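Local atomic coordinates of chitin oligosaccharide binding protein NagB2 (Paenibacillus sp. FPU-7, PDB entry 7EHU), a protein that binds chitin oligosaccharides such as N,N'-diacetylchitobiose and N,N',N''-triacetylchitotriose as an extracellular solute-binding protein, probably for their uptake. Residues A384-F388 and D389-Q393; L207-T211 and A212-A216; E132-D136 and G137-G141. One frame throughout, in Å; residues are numbered along the deposited sequence. Where two conformers were deposited one is given.

In the fold
Contact 1 is the buried one: the loop after strand 383-385 holds a bound sugar with a carboxylate, and backbone turns fix its shape. Contact 2 is partly buried, further from the centre of the chain, and joins helix 197-212 to helix 214-219 by helical bonds and light apolar packing. It touches contact 1 where V209 and F208 meet F385 and F388. Contact 3, also partly buried, is a beta hairpin whose turn is exposed; it belongs to the same sheet as strand 383-385, and E132, at the start of segment 132-136, packs on P386 and A390 of contact 1. Contacts 2 and 3 do not touch, their nearest atoms lying about 12 Å apart.

Contact 1. Residues A384-F388 and D389-Q393; sequences AFPAF and DALVQ. With NAG (2-acetamido-2-deoxy-beta-D-glucopyranose), chain B.
F388 and D389, neighbours in the chain, set the apolar and the sugar-binding sides of this turn. The CB of D389 sits over the centre of the F388 ring, 4.2 Å from its centroid, in a CH-pi contact, and the carboxylate plane stands 84° from that of the ring.

Polar contacts with the ligand come next. O4 of the N-acetylglucosamine donates a hydrogen bond to D389 OD2 at 2.7 Å, and the CB of A387 packs against the same hydroxyl, 3.3 Å from O4. D389 meets the sugar in this way with its CG placed between the backbone N and the carbonyl carbon (chi1 79°). The other carboxylate oxygen, OD1, makes a salt bridge with R77, which probably helps to fix the carboxylate's position beside the sugar and would be expected to favour its charged form.

The protein belongs to the extracellular solute-binding family, whose two-lobed fold closes over its ligand, and this loop between strand 383-385 and helix 394-408 brings A387 and D389 into the glycan pocket. Backbone bonds shape it as two successive i to i+3 turns: A390 N to A387 O at 2.9 Å (N-H...O 157°), then L391 N to F388 O, also 2.9 Å. V392 N adds a weak second bond to F388 O.

Apolar packing comes from V392, P386, A390 and L391. V392 CG2 approaches the F388 ring obliquely, 3.8 Å from CD2. On P386, CG touches L391 CD1 at 4.1 Å, the two side chains crossing at about a right angle, while its CB meets the CB of A390 at 4.3 Å. N201, K397 and L400 also pack against F388.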
loop_
_atom_site.group_PDB
_atom_site.type_symbol
_atom_site.label_atom_id
_atom_site.label_comp_id
_atom_site.label_asym_id
_atom_site.label_seq_id
_atom_site.Cartn_x
_atom_site.Cartn_y
_atom_site.Cartn_z
ATOM N N ALA A 384 7.976 -12.678 0.267
ATOM C CA ALA A 384 6.914 -11.687 0.383
ATOM C C ALA A 384 5.593 -12.256 -0.125
ATOM O O ALA A 384 5.561 -13.234 -0.882
ATOM C CB ALA A 384 7.256 -10.420 -0.406
ATOM N N PHE A 385 4.497 -11.632 0.300
ATOM C CA PHE A 385 3.183 -11.919 -0.234
ATOM C C PHE A 385 2.501 -10.601 -0.589
ATOM O O PHE A 385 2.675 -9.595 0.115
ATOM C CB PHE A 385 2.305 -12.724 0.743
ATOM C CG PHE A 385 2.071 -12.074 2.076
ATOM C CD1 PHE A 385 2.959 -12.284 3.126
ATOM C CD2 PHE A 385 0.944 -11.292 2.296
ATOM C CE1 PHE A 385 2.714 -11.726 4.365
ATOM C CE2 PHE A 385 0.709 -10.734 3.527
ATOM C CZ PHE A 385 1.589 -10.953 4.558
ATOM N N PRO A 386 1.732 -10.567 -1.666
ATOM C CA PRO A 386 1.062 -9.324 -2.060
ATOM C C PRO A 386 -0.076 -8.987 -1.109
ATOM O O PRO A 386 -0.544 -9.815 -0.323
ATOM C CB PRO A 386 0.522 -9.659 -3.456
ATOM C CG PRO A 386 0.247 -11.125 -3.382
ATOM C CD PRO A 386 1.366 -11.696 -2.537
ATOM N N ALA A 387 -0.518 -7.738 -1.175
ATOM C CA ALA A 387 -1.714 -7.343 -0.444
ATOM C C ALA A 387 -2.929 -8.079 -0.995
ATOM O O ALA A 387 -3.038 -8.340 -2.201
ATOM C CB ALA A 387 -1.939 -5.844 -0.532
ATOM N N PHE A 388 -3.861 -8.417 -0.097
ATOM C CA PHE A 388 -5.034 -9.183 -0.504
ATOM C C PHE A 388 -5.834 -8.470 -1.598
ATOM O O PHE A 388 -6.505 -9.135 -2.399
ATOM C CB PHE A 388 -5.938 -9.495 0.701
ATOM C CG PHE A 388 -6.843 -8.359 1.060
ATOM C CD1 PHE A 388 -6.354 -7.238 1.702
ATOM C CD2 PHE A 388 -8.172 -8.386 0.696
ATOM C CE1 PHE A 388 -7.183 -6.170 1.964
ATOM C CE2 PHE A 388 -8.999 -7.320 0.961
ATOM C CZ PHE A 388 -8.501 -6.214 1.607
ATOM N N ASP A 389 -5.761 -7.137 -1.680
ATOM C CA ASP A 389 -6.536 -6.393 -2.678
ATOM C C ASP A 389 -5.947 -6.488 -4.071
ATOM O O ASP A 389 -6.615 -6.103 -5.038
ATOM C CB ASP A 389 -6.749 -5.028 -2.057
ATOM C CG ASP A 389 -5.579 -4.064 -2.136
ATOM O OD1 ASP A 389 -4.703 -3.861 -2.861
ATOM O OD2 ASP A 389 -5.013 -4.305 -0.988
ATOM N N ALA A 390 -4.771 -7.105 -4.209
ATOM C CA ALA A 390 -4.312 -7.512 -5.526
ATOM C C ALA A 390 -5.039 -8.759 -6.017
ATOM O O ALA A 390 -5.076 -9.009 -7.232
ATOM C CB ALA A 390 -2.813 -7.808 -5.499
ATOM N N LEU A 391 -5.631 -9.531 -5.099
ATOM C CA LEU A 391 -6.077 -10.896 -5.361
ATOM C C LEU A 391 -7.584 -11.083 -5.323
ATOM O O LEU A 391 -8.056 -12.172 -5.685
ATOM C CB LEU A 391 -5.482 -11.839 -4.301
ATOM C CG LEU A 391 -3.970 -11.793 -4.109
ATOM C CD1 LEU A 391 -3.521 -12.733 -3.008
ATOM C CD2 LEU A 391 -3.269 -12.124 -5.418
ATOM N N VAL A 392 -8.341 -10.112 -4.814
ATOM C CA VAL A 392 -9.783 -10.238 -4.697
ATOM C C VAL A 392 -10.442 -9.088 -5.441
ATOM O O VAL A 392 -9.850 -8.035 -5.679
ATOM C CB VAL A 392 -10.302 -10.328 -3.242
ATOM C CG1 VAL A 392 -9.629 -11.456 -2.489
ATOM C CG2 VAL A 392 -10.121 -9.003 -2.524
ATOM N N GLN A 393 -11.694 -9.306 -5.788
ATOM C CA GLN A 393 -12.440 -8.334 -6.551
ATOM C C GLN A 393 -12.688 -7.079 -5.710
ATOM O O GLN A 393 -12.804 -7.165 -4.483
ATOM C CB GLN A 393 -13.776 -8.945 -6.957
ATOM C CG GLN A 393 -13.682 -10.184 -7.865
ATOM C CD GLN A 393 -13.593 -11.569 -7.116
ATOM O OE1 GLN A 393 -13.060 -11.694 -5.984
ATOM N NE2 GLN A 393 -14.124 -12.613 -7.769
HETATM C C1 NAG B . -2.155 1.379 -0.450
HETATM C C2 NAG B . -3.591 0.983 -0.688
HETATM C C3 NAG B . -3.862 -0.419 -0.146
HETATM C C4 NAG B . -2.858 -1.411 -0.722
HETATM C C5 NAG B . -1.433 -0.924 -0.479
HETATM C C6 NAG B . -0.379 -1.805 -1.115
HETATM C C7 NAG B . -5.327 2.703 -0.866
HETATM C C8 NAG B . -6.249 3.626 -0.115
HETATM N N2 NAG B . -4.524 1.943 -0.120
HETATM O O3 NAG B . -5.194 -0.778 -0.491
HETATM O O4 NAG B . -2.979 -2.696 -0.118
HETATM O O5 NAG B . -1.286 0.401 -1.015
HETATM O O6 NAG B . -0.535 -1.883 -2.524
HETATM O O7 NAG B . -5.322 2.640 -2.096
#

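Contact 2. Residues L207-T211 and A212-A216; sequences LFVAT and AGPEA
The N-H of G213 bonds to V209 O at 2.8 Å, the shorter of two hydrogen bonds that finish helix 197-212 just before helix 214-219 sets off. The motif is a helix C-terminus ended by a glycine of positive phi and followed by a proline. The N-H...O angle of the G213 bond is 140°. One residue earlier, A212 N bonds to F208 O at 2.9 Å, and the CB of A212 lies close beside that oxygen, 3.2 Å away. G213 is the first residue to leave helical backbone angles; its phi of 91° suits a residue lacking a beta carbon, and P214 next to it has no backbone N-H to prolong the i to i+4 series.

T211 OG1 lies 3.1 Å from A212 N, but at a poor angle for a bond; its hydrogen bond is to A231 O, which ties the helix end to helix 230-244. F208 and V209 pack on Q217 of the following helix.

Apolar contact between the two helices' facing ends comes from V209. Its CG1 is anti to the backbone N (chi1 169°), which directs this methyl at the start of the next helix; it lies 3.9 Å from P214 N and 4.3 Å from P214 CB.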
loop_
_atom_site.group_PDB
_atom_site.type_symbol
_atom_site.label_atom_id
_atom_site.label_comp_id
_atom_site.label_asym_id
_atom_site.label_seq_id
_atom_site.Cartn_x
_atom_site.Cartn_y
_atom_site.Cartn_z
ATOM N N LEU A 207 -2.330 -10.470 9.699
ATOM C CA LEU A 207 -2.819 -11.435 10.678
ATOM C C LEU A 207 -3.299 -12.715 10.014
ATOM O O LEU A 207 -2.903 -13.809 10.417
ATOM C CB LEU A 207 -3.932 -10.833 11.522
ATOM C CG LEU A 207 -3.455 -10.207 12.825
ATOM C CD1 LEU A 207 -4.539 -9.290 13.397
ATOM C CD2 LEU A 207 -3.097 -11.281 13.825
ATOM N N PHE A 208 -4.175 -12.608 9.004
ATOM C CA PHE A 208 -4.742 -13.835 8.442
ATOM C C PHE A 208 -3.754 -14.587 7.558
ATOM O O PHE A 208 -3.888 -15.802 7.410
ATOM C CB PHE A 208 -6.159 -13.689 7.853
ATOM C CG PHE A 208 -6.303 -12.833 6.608
ATOM C CD1 PHE A 208 -5.819 -13.244 5.373
ATOM C CD2 PHE A 208 -7.059 -11.666 6.651
ATOM C CE1 PHE A 208 -6.044 -12.465 4.236
ATOM C CE2 PHE A 208 -7.267 -10.904 5.522
ATOM C CZ PHE A 208 -6.760 -11.303 4.331
ATOM N N VAL A 209 -2.752 -13.912 6.995
ATOM C CA VAL A 209 -1.686 -14.652 6.335
ATOM C C VAL A 209 -0.813 -15.334 7.381
ATOM O O VAL A 209 -0.380 -16.477 7.196
ATOM C CB VAL A 209 -0.904 -13.747 5.359
ATOM C CG1 VAL A 209 0.377 -14.438 4.870
ATOM C CG2 VAL A 209 -1.801 -13.320 4.181
ATOM N N ALA A 210 -0.576 -14.666 8.514
ATOM C CA ALA A 210 0.199 -15.290 9.584
ATOM C C ALA A 210 -0.501 -16.519 10.143
ATOM O O ALA A 210 0.165 -17.486 10.532
ATOM C CB ALA A 210 0.468 -14.296 10.717
ATOM N N THR A 211 -1.836 -16.507 10.210
ATOM C CA THR A 211 -2.558 -17.642 10.778
ATOM C C THR A 211 -2.869 -18.725 9.755
ATOM O O THR A 211 -2.868 -19.903 10.110
ATOM C CB THR A 211 -3.865 -17.194 11.441
ATOM O OG1 THR A 211 -4.663 -16.491 10.491
ATOM C CG2 THR A 211 -3.612 -16.325 12.651
ATOM N N ALA A 212 -3.147 -18.365 8.499
ATOM C CA ALA A 212 -3.617 -19.323 7.509
ATOM C C ALA A 212 -2.592 -19.627 6.426
ATOM O O ALA A 212 -2.744 -20.626 5.720
ATOM C CB ALA A 212 -4.892 -18.800 6.838
ATOM N N GLY A 213 -1.559 -18.797 6.279
ATOM C CA GLY A 213 -0.621 -18.942 5.197
ATOM C C GLY A 213 -1.014 -18.145 3.972
ATOM O O GLY A 213 -2.174 -17.758 3.806
ATOM N N PRO A 214 -0.049 -17.895 3.079
ATOM C CA PRO A 214 -0.337 -17.049 1.902
ATOM C C PRO A 214 -1.259 -17.693 0.884
ATOM O O PRO A 214 -1.876 -16.978 0.090
ATOM C CB PRO A 214 1.053 -16.789 1.305
ATOM C CG PRO A 214 1.858 -17.991 1.733
ATOM C CD PRO A 214 1.351 -18.357 3.109
ATOM N N GLU A 215 -1.349 -19.014 0.850
ATOM C CA GLU A 215 -2.219 -19.695 -0.098
ATOM C C GLU A 215 -3.693 -19.400 0.161
ATOM O O GLU A 215 -4.512 -19.485 -0.751
ATOM C CB GLU A 215 -1.939 -21.194 0.008
ATOM C CG GLU A 215 -2.264 -21.800 1.377
ATOM C CD GLU A 215 -1.211 -21.616 2.504
ATOM O OE1 GLU A 215 -1.544 -22.051 3.622
ATOM O OE2 GLU A 215 -0.101 -21.057 2.332
ATOM N N ALA A 216 -4.053 -19.081 1.405
ATOM C CA ALA A 216 -5.459 -18.819 1.703
ATOM C C ALA A 216 -5.981 -17.620 0.916
ATOM O O ALA A 216 -7.053 -17.691 0.312
ATOM C CB ALA A 216 -5.656 -18.621 3.205
#

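Contact 3. Residues E132-D136 and G137-G141; sequences EFTVD and GKIYG
F133 folds back over G141, with its CB 3.3 Å from G141 O and its ring atom CD1 3.6 Å from G141 CA. G141 O approaches the F133 ring obliquely. In the backbone, F133 O accepts a bond from Y140 N at 2.9 Å, and this closes the open end of a beta hairpin with a two-residue turn.

G137 lies at the other end, in the type I' turn from V135 to K138, where its positive phi (83°) suits a glycine. Its carbonyl carbon is 3.8 Å from the T134 methyl CG2, and its O is bonded by N115, which also takes the N-H of I139 and so fastens the hairpin to helix 115-121.

K138 pairs with V135 through two reciprocal backbone bonds. V135 N to K138 O is nearly straight (165°, 3.0 Å); K138 N to V135 O is 3.1 Å. The lysine chain runs back near the turn, but the position of its NZ is doubtful, and an attraction to D136 cannot be relied on. Y140 lies on the same flank: V135 CB touches its CE2 at 3.8 Å, the two side chains crossing at about a right angle.

Three backbone hydrogen bonds thus hold the two arms of the hairpin together, while beside F133 the buried N and O of G141 have no polar partner in the model, which probably costs some stability.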
loop_
_atom_site.group_PDB
_atom_site.type_symbol
_atom_site.label_atom_id
_atom_site.label_comp_id
_atom_site.label_asym_id
_atom_site.label_seq_id
_atom_site.Cartn_x
_atom_site.Cartn_y
_atom_site.Cartn_z
ATOM N N GLU A 132 2.340 -7.748 -11.228
ATOM C CA GLU A 132 0.993 -7.321 -10.850
ATOM C C GLU A 132 0.313 -6.557 -11.980
ATOM O O GLU A 132 -0.918 -6.512 -12.060
ATOM C CB GLU A 132 1.007 -6.465 -9.580
ATOM C CG GLU A 132 1.418 -7.175 -8.295
ATOM C CD GLU A 132 0.856 -6.540 -7.047
ATOM O OE1 GLU A 132 0.051 -5.607 -7.153
ATOM O OE2 GLU A 132 1.230 -6.959 -5.926
ATOM N N PHE A 133 1.093 -5.930 -12.845
ATOM C CA PHE A 133 0.560 -5.118 -13.926
ATOM C C PHE A 133 0.502 -5.871 -15.244
ATOM O O PHE A 133 0.180 -5.273 -16.270
ATOM C CB PHE A 133 1.392 -3.850 -14.051
ATOM C CG PHE A 133 1.197 -2.900 -12.918
ATOM C CD1 PHE A 133 0.125 -2.020 -12.924
ATOM C CD2 PHE A 133 2.029 -2.913 -11.826
ATOM C CE1 PHE A 133 -0.072 -1.133 -11.883
ATOM C CE2 PHE A 133 1.823 -2.013 -10.764
ATOM C CZ PHE A 133 0.777 -1.127 -10.816
ATOM N N THR A 134 0.788 -7.171 -15.238
ATOM C CA THR A 134 0.857 -7.966 -16.457
ATOM C C THR A 134 -0.368 -8.859 -16.559
ATOM O O THR A 134 -0.743 -9.517 -15.588
ATOM C CB THR A 134 2.151 -8.779 -16.474
ATOM O OG1 THR A 134 3.239 -7.857 -16.324
ATOM C CG2 THR A 134 2.306 -9.571 -17.759
ATOM N N VAL A 135 -1.007 -8.854 -17.726
ATOM C CA VAL A 135 -2.192 -9.661 -17.991
ATOM C C VAL A 135 -1.964 -10.309 -19.352
ATOM O O VAL A 135 -1.772 -9.609 -20.353
ATOM C CB VAL A 135 -3.481 -8.808 -17.981
ATOM C CG1 VAL A 135 -4.743 -9.661 -18.164
ATOM C CG2 VAL A 135 -3.606 -7.984 -16.694
ATOM N N ASP A 136 -1.908 -11.637 -19.379
ATOM C CA ASP A 136 -1.671 -12.385 -20.619
ATOM C C ASP A 136 -0.442 -11.865 -21.364
ATOM O O ASP A 136 -0.439 -11.720 -22.593
ATOM C CB ASP A 136 -2.909 -12.405 -21.521
ATOM C CG ASP A 136 -4.092 -13.092 -20.868
ATOM O OD1 ASP A 136 -3.875 -14.103 -20.165
ATOM O OD2 ASP A 136 -5.242 -12.635 -21.063
ATOM N N GLY A 137 0.620 -11.599 -20.609
ATOM C CA GLY A 137 1.895 -11.193 -21.166
ATOM C C GLY A 137 2.055 -9.722 -21.502
ATOM O O GLY A 137 3.173 -9.294 -21.803
ATOM N N LYS A 138 1.013 -8.901 -21.414
ATOM C CA LYS A 138 1.134 -7.526 -21.907
ATOM C C LYS A 138 1.131 -6.725 -20.587
ATOM O O LYS A 138 0.458 -7.092 -19.593
ATOM C CB LYS A 138 -0.176 -7.247 -22.527
ATOM C CG LYS A 138 -0.470 -8.163 -23.802
ATOM C CD LYS A 138 -1.797 -7.805 -24.530
ATOM C CE LYS A 138 -2.371 -8.532 -23.177
ATOM N NZ LYS A 138 -3.697 -8.736 -22.678
ATOM N N ILE A 139 1.900 -5.657 -20.579
ATOM C CA ILE A 139 2.131 -4.836 -19.407
ATOM C C ILE A 139 1.194 -3.642 -19.494
ATOM O O ILE A 139 1.188 -2.936 -20.505
ATOM C CB ILE A 139 3.605 -4.402 -19.370
ATOM C CG1 ILE A 139 4.530 -5.624 -19.201
ATOM C CG2 ILE A 139 3.840 -3.392 -18.267
ATOM C CD1 ILE A 139 5.905 -5.451 -19.806
ATOM N N TYR A 140 0.440 -3.388 -18.426
ATOM C CA TYR A 140 -0.604 -2.368 -18.442
ATOM C C TYR A 140 -0.408 -1.267 -17.408
ATOM O O TYR A 140 -1.287 -0.423 -17.240
ATOM C CB TYR A 140 -1.968 -3.028 -18.257
ATOM C CG TYR A 140 -2.405 -3.840 -19.448
ATOM C CD1 TYR A 140 -2.836 -3.224 -20.624
ATOM C CD2 TYR A 140 -2.395 -5.231 -19.401
ATOM C CE1 TYR A 140 -3.255 -3.971 -21.720
ATOM C CE2 TYR A 140 -2.809 -5.987 -20.480
ATOM C CZ TYR A 140 -3.254 -5.349 -21.632
ATOM O OH TYR A 140 -3.651 -6.126 -22.695
ATOM N N GLY A 141 0.729 -1.226 -16.740
ATOM C CA GLY A 141 1.051 -0.133 -15.836
ATOM C C GLY A 141 2.462 -0.319 -15.331
ATOM O O GLY A 141 3.065 -1.377 -15.525
#